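Local coordinates for protein putative poly(3-hydroxybutyrate) depolymerase LpqC (Bordetella parapertussis 12822, PDB 3D0K) that probably hydrolyses ester bonds, as a putative poly(3-hydroxybutyrate) depolymerase whose chain has the alpha-beta-alpha sandwich architecture of an alpha/beta hydrolase, at residues A[72-77]-A[283-288]; A[250-253]-A[258-261]. One frame throughout, in Å; residues are numbered along the deposited sequence.

How the contacts relate
Contact 1 (72-77 with 283-288) and contact 2 (250-253 with 258-261) lie in separate regions of one alpha-beta-alpha sandwich: their centres are 28 Å apart and their nearest atoms about 11 Å, with no touch between them. Contact 1 joins parts of the chain 206 residues apart, and contact 2 falls within that interval, closing the short connection from helix 237-255 to strand 262-266, at one edge of the sheet. Both are apolar and without hydrogen bonds across the segments. Sequence and geometry suggest a Ser148-His271-Asp216 triad with Ser148 on a nucleophile elbow; Trp74 of contact 1 comes near that elbow's residues without touching them.

Contact 1. Residues A[72-77]-A[283-288]; sequences DFWIPA and LWFDGR
Trp74 and Trp284 reach each other through the same first-torsion choice: each carries CG anti to its own carbonyl carbon and beside the backbone N, with chi1 -76° for Trp74 and -83° for Trp284. These like torsions aim both side chains into the gap, and different second torsions turn the indoles so that their six-membered rings meet. There Trp74 CH2 meets Trp284 CZ3 at 3.7 Å and Trp284 CE3 at 3.9 Å. The two side chains cross at about a right angle, while the indole planes are inclined by about 40°; the approach is oblique to both. Phe285 comes in at the rim of the Trp74 indole: Phe285 CE2 lies 4.3 Å from Trp74 CZ3, each at the other ring's edge, with the two planes roughly perpendicular. Within the helix, Trp284 CB sits 3.7 Å above one face of the Phe285 ring, offset toward its rim.

The contact joins the junction between helices 67-73 and 75-81 to the last turn of helix 273-286, which includes a wider pi-type turn; Gly287, with positive phi, follows it. Strand 56-60 contributes Val57, which touches all three aromatic side chains, while Phe145 meets Trp74 edge-to-face. Asp286, on the same turn, makes a salt bridge to Arg80 of helix 75-81. With 106 Å² buried and no hydrogen bond across the segments, the chemistry implies dispersion and apolar burial between helices packed on the central sheet, while the Asp286-Arg80 pair adds a polar tie beside the aromatic cluster.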
loop_
_atom_site.group_PDB
_atom_site.type_symbol
_atom_site.label_atom_id
_atom_site.label_comp_id
_atom_site.label_asym_id
_atom_site.label_seq_id
_atom_site.Cartn_x
_atom_site.Cartn_y
_atom_site.Cartn_z
ATOM N N ASP A 72 7.812 8.584 -9.634
ATOM C CA ASP A 72 9.198 9.017 -9.998
ATOM C C ASP A 72 10.246 8.310 -9.133
ATOM O O ASP A 72 11.347 7.963 -9.621
ATOM C CB ASP A 72 9.363 10.528 -9.825
ATOM C CG ASP A 72 8.680 11.352 -10.946
ATOM O OD1 ASP A 72 8.164 10.790 -11.920
ATOM O OD2 ASP A 72 8.659 12.590 -10.820
ATOM N N PHE A 73 9.942 8.130 -7.844
ATOM C CA PHE A 73 10.906 7.467 -6.932
ATOM C C PHE A 73 11.270 6.067 -7.404
ATOM O O PHE A 73 12.382 5.603 -7.137
ATOM C CB PHE A 73 10.330 7.285 -5.522
ATOM C CG PHE A 73 9.967 8.553 -4.836
ATOM C CD1 PHE A 73 10.532 9.766 -5.207
ATOM C CD2 PHE A 73 9.026 8.518 -3.783
ATOM C CE1 PHE A 73 10.175 10.979 -4.531
ATOM C CE2 PHE A 73 8.665 9.705 -3.087
ATOM C CZ PHE A 73 9.236 10.940 -3.487
ATOM N N TRP A 74 10.332 5.388 -8.081
ATOM C CA TRP A 74 10.519 4.019 -8.554
ATOM C C TRP A 74 11.130 3.867 -9.959
ATOM O O TRP A 74 11.376 2.742 -10.398
ATOM C CB TRP A 74 9.200 3.246 -8.486
ATOM C CG TRP A 74 8.858 2.838 -7.066
ATOM C CD1 TRP A 74 8.319 3.639 -6.056
ATOM C CD2 TRP A 74 9.112 1.572 -6.492
ATOM N NE1 TRP A 74 8.172 2.889 -4.884
ATOM C CE2 TRP A 74 8.666 1.624 -5.130
ATOM C CE3 TRP A 74 9.627 0.355 -7.005
ATOM C CZ2 TRP A 74 8.742 0.510 -4.282
ATOM C CZ3 TRP A 74 9.707 -0.751 -6.154
ATOM C CH2 TRP A 74 9.263 -0.656 -4.800
ATOM N N ILE A 75 11.345 4.975 -10.666
ATOM C CA ILE A 75 11.954 4.912 -12.007
ATOM C C ILE A 75 13.314 4.157 -12.098
ATOM O O ILE A 75 13.481 3.261 -12.946
ATOM C CB ILE A 75 11.978 6.288 -12.703
ATOM C CG1 ILE A 75 10.519 6.694 -13.094
ATOM C CG2 ILE A 75 12.891 6.251 -13.978
ATOM C CD1 ILE A 75 10.430 8.192 -13.545
ATOM N N PRO A 76 14.291 4.510 -11.256
ATOM C CA PRO A 76 15.559 3.793 -11.400
ATOM C C PRO A 76 15.443 2.274 -11.209
ATOM O O PRO A 76 16.021 1.518 -11.991
ATOM C CB PRO A 76 16.450 4.445 -10.325
ATOM C CG PRO A 76 15.800 5.824 -10.110
ATOM C CD PRO A 76 14.350 5.539 -10.185
ATOM N N ALA A 77 14.672 1.833 -10.215
ATOM C CA ALA A 77 14.421 0.395 -10.030
ATOM C C ALA A 77 13.657 -0.208 -11.250
ATOM O O ALA A 77 13.941 -1.342 -11.659
ATOM C CB ALA A 77 13.651 0.136 -8.678
ATOM N N LEU A 283 15.136 -4.855 -1.535
ATOM C CA LEU A 283 14.792 -6.057 -0.831
ATOM C C LEU A 283 14.061 -7.033 -1.770
ATOM O O LEU A 283 14.347 -8.233 -1.766
ATOM C CB LEU A 283 13.919 -5.718 0.390
ATOM C CG LEU A 283 14.659 -5.132 1.569
ATOM C CD1 LEU A 283 13.605 -4.459 2.495
ATOM C CD2 LEU A 283 15.560 -6.226 2.275
ATOM N N TRP A 284 13.160 -6.498 -2.603
ATOM C CA TRP A 284 12.330 -7.300 -3.489
ATOM C C TRP A 284 13.081 -7.769 -4.717
ATOM O O TRP A 284 12.901 -8.896 -5.179
ATOM C CB TRP A 284 11.142 -6.456 -3.985
ATOM C CG TRP A 284 9.991 -6.383 -3.048
ATOM C CD1 TRP A 284 9.737 -7.205 -1.967
ATOM C CD2 TRP A 284 8.900 -5.479 -3.138
ATOM N NE1 TRP A 284 8.546 -6.834 -1.372
ATOM C CE2 TRP A 284 8.006 -5.785 -2.078
ATOM C CE3 TRP A 284 8.568 -4.429 -4.033
ATOM C CZ2 TRP A 284 6.778 -5.110 -1.911
ATOM C CZ3 TRP A 284 7.368 -3.711 -3.807
ATOM C CH2 TRP A 284 6.489 -4.071 -2.778
ATOM N N PHE A 285 13.869 -6.893 -5.299
ATOM C CA PHE A 285 14.443 -7.231 -6.594
ATOM C C PHE A 285 15.923 -7.481 -6.620
ATOM O O PHE A 285 16.393 -8.158 -7.513
ATOM C CB PHE A 285 14.023 -6.224 -7.645
ATOM C CG PHE A 285 12.539 -6.106 -7.756
ATOM C CD1 PHE A 285 11.764 -7.184 -8.214
ATOM C CD2 PHE A 285 11.901 -4.963 -7.315
ATOM C CE1 PHE A 285 10.384 -7.096 -8.269
ATOM C CE2 PHE A 285 10.491 -4.854 -7.366
ATOM C CZ PHE A 285 9.723 -5.921 -7.851
ATOM N N ASP A 286 16.656 -6.943 -5.647
ATOM C CA ASP A 286 18.062 -7.358 -5.441
ATOM C C ASP A 286 18.245 -8.411 -4.349
ATOM O O ASP A 286 19.357 -8.923 -4.155
ATOM C CB ASP A 286 18.936 -6.158 -5.095
ATOM C CG ASP A 286 19.101 -5.214 -6.250
ATOM O OD1 ASP A 286 18.775 -5.619 -7.378
ATOM O OD2 ASP A 286 19.609 -4.088 -6.041
ATOM N N GLY A 287 17.187 -8.688 -3.598
ATOM C CA GLY A 287 17.215 -9.671 -2.531
ATOM C C GLY A 287 18.103 -9.289 -1.361
ATOM O O GLY A 287 18.677 -10.146 -0.710
ATOM N N ARG A 288 18.241 -8.002 -1.100
ATOM C CA ARG A 288 19.212 -7.564 -0.123
ATOM C C ARG A 288 18.835 -6.214 0.458
ATOM O O ARG A 288 18.150 -5.409 -0.169
ATOM C CB ARG A 288 20.574 -7.488 -0.786
ATOM C CG ARG A 288 20.718 -6.380 -1.808
ATOM C CD ARG A 288 21.978 -6.589 -2.607
ATOM N NE ARG A 288 23.138 -6.266 -1.800
ATOM C CZ ARG A 288 23.656 -5.053 -1.691
ATOM N NH1 ARG A 288 24.711 -4.850 -0.914
ATOM N NH2 ARG A 288 23.124 -4.033 -2.352
#

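Contact 2. Residues A[250-253]-A[258-261]; sequences RAAA and PFGW
The Phe259 ring has the backbone N of Trp261 over the centre of one face, 4.1 Å above its plane, while Ala252 CB approaches it obliquely from the helix. Its own CE1 stands 3.4 Å above one face of the Trp261 indole, offset toward the rim, and Tyr244 stacks with that indole. Ala252 CB and Trp261 N lie on opposite sides of the Phe259 ring plane.

Across the contact the closest pair is Ala252 CB and Phe259 CB, 3.7 Å apart; the methyl group also comes to 4.0 Å from Phe259 CD1. With CG anti to the backbone N (chi1 180°) and beside the carbonyl carbon, Phe259 sets CB and the near end of its ring, CG and CD1, against the methyl, while the rest of the ring runs on past it towards the Trp261 indole. The CA atoms of Ala252 and Phe259 are 5.9 Å apart, a spacing that lets the two CB atoms meet directly. Pro258 adds backbone cover through its O, 4.3 Å from Ala252 CB.

The segments belong to helix 237-255 and to the loop that returns from it to strand 262-266, the last of the sheet. Leu204 of helix 197-205 touches both Ala252 and Trp261. Across the segments there is no hydrogen bond and 93 Å² is buried, consistent with a small apolar contact between loop and helix, whereas polar ties to helix 197-205 (Trp261 NE1 to Leu203 O, and the Gly260-Leu204 backbone bond) add to the loop's fixing.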
loop_
_atom_site.group_PDB
_atom_site.type_symbol
_atom_site.label_atom_id
_atom_site.label_comp_id
_atom_site.label_asym_id
_atom_site.label_seq_id
_atom_site.Cartn_x
_atom_site.Cartn_y
_atom_site.Cartn_z
ATOM N N ARG A 250 0.528 -11.874 18.692
ATOM C CA ARG A 250 -0.372 -12.316 19.770
ATOM C C ARG A 250 -1.728 -12.762 19.246
ATOM O O ARG A 250 -2.257 -13.780 19.751
ATOM C CB ARG A 250 -0.558 -11.267 20.840
ATOM C CG ARG A 250 0.697 -11.123 21.722
ATOM C CD ARG A 250 0.381 -10.256 22.921
ATOM N NE ARG A 250 -0.093 -8.951 22.441
ATOM C CZ ARG A 250 0.690 -7.886 22.238
ATOM N NH1 ARG A 250 1.988 -7.947 22.517
ATOM N NH2 ARG A 250 0.163 -6.753 21.787
ATOM N N ALA A 251 -2.281 -12.028 18.265
ATOM C CA ALA A 251 -3.565 -12.429 17.662
ATOM C C ALA A 251 -3.473 -13.831 17.066
ATOM O O ALA A 251 -4.410 -14.635 17.200
ATOM C CB ALA A 251 -4.040 -11.408 16.561
ATOM N N ALA A 252 -2.372 -14.124 16.373
ATOM C CA ALA A 252 -2.207 -15.437 15.710
ATOM C C ALA A 252 -2.053 -16.517 16.762
ATOM O O ALA A 252 -2.675 -17.596 16.678
ATOM C CB ALA A 252 -0.958 -15.428 14.758
ATOM N N ALA A 253 -1.241 -16.223 17.778
ATOM C CA ALA A 253 -0.970 -17.246 18.812
ATOM C C ALA A 253 -2.197 -17.567 19.670
ATOM O O ALA A 253 -2.368 -18.730 20.088
ATOM C CB ALA A 253 0.191 -16.832 19.713
ATOM N N PRO A 258 -1.286 -19.855 11.792
ATOM C CA PRO A 258 0.015 -19.449 11.196
ATOM C C PRO A 258 0.166 -17.906 11.077
ATOM O O PRO A 258 -0.834 -17.173 10.835
ATOM C CB PRO A 258 0.034 -20.112 9.810
ATOM C CG PRO A 258 -1.346 -20.663 9.566
ATOM C CD PRO A 258 -2.131 -20.660 10.873
ATOM N N PHE A 259 1.403 -17.425 11.292
ATOM C CA PHE A 259 1.693 -15.996 11.289
ATOM C C PHE A 259 2.827 -15.714 10.311
ATOM O O PHE A 259 3.936 -16.204 10.499
ATOM C CB PHE A 259 2.119 -15.572 12.678
ATOM C CG PHE A 259 2.453 -14.112 12.811
ATOM C CD1 PHE A 259 1.462 -13.133 12.616
ATOM C CD2 PHE A 259 3.734 -13.719 13.252
ATOM C CE1 PHE A 259 1.763 -11.793 12.779
ATOM C CE2 PHE A 259 4.046 -12.336 13.422
ATOM C CZ PHE A 259 3.079 -11.397 13.205
ATOM N N GLY A 260 2.535 -14.911 9.291
ATOM C CA GLY A 260 3.432 -14.707 8.150
ATOM C C GLY A 260 4.159 -13.369 8.139
ATOM O O GLY A 260 5.082 -13.179 7.325
ATOM N N TRP A 261 3.785 -12.446 9.026
ATOM C CA TRP A 261 4.352 -11.076 8.928
ATOM C C TRP A 261 5.834 -11.061 9.238
ATOM O O TRP A 261 6.321 -11.897 9.984
ATOM C CB TRP A 261 3.652 -10.082 9.843
ATOM C CG TRP A 261 2.186 -9.945 9.691
ATOM C CD1 TRP A 261 1.337 -10.523 8.719
ATOM C CD2 TRP A 261 1.357 -9.133 10.511
ATOM N NE1 TRP A 261 0.044 -10.105 8.948
ATOM C CE2 TRP A 261 0.031 -9.243 10.019
ATOM C CE3 TRP A 261 1.617 -8.296 11.626
ATOM C CZ2 TRP A 261 -1.058 -8.591 10.625
ATOM C CZ3 TRP A 261 0.536 -7.607 12.216
ATOM C CH2 TRP A 261 -0.786 -7.775 11.730
#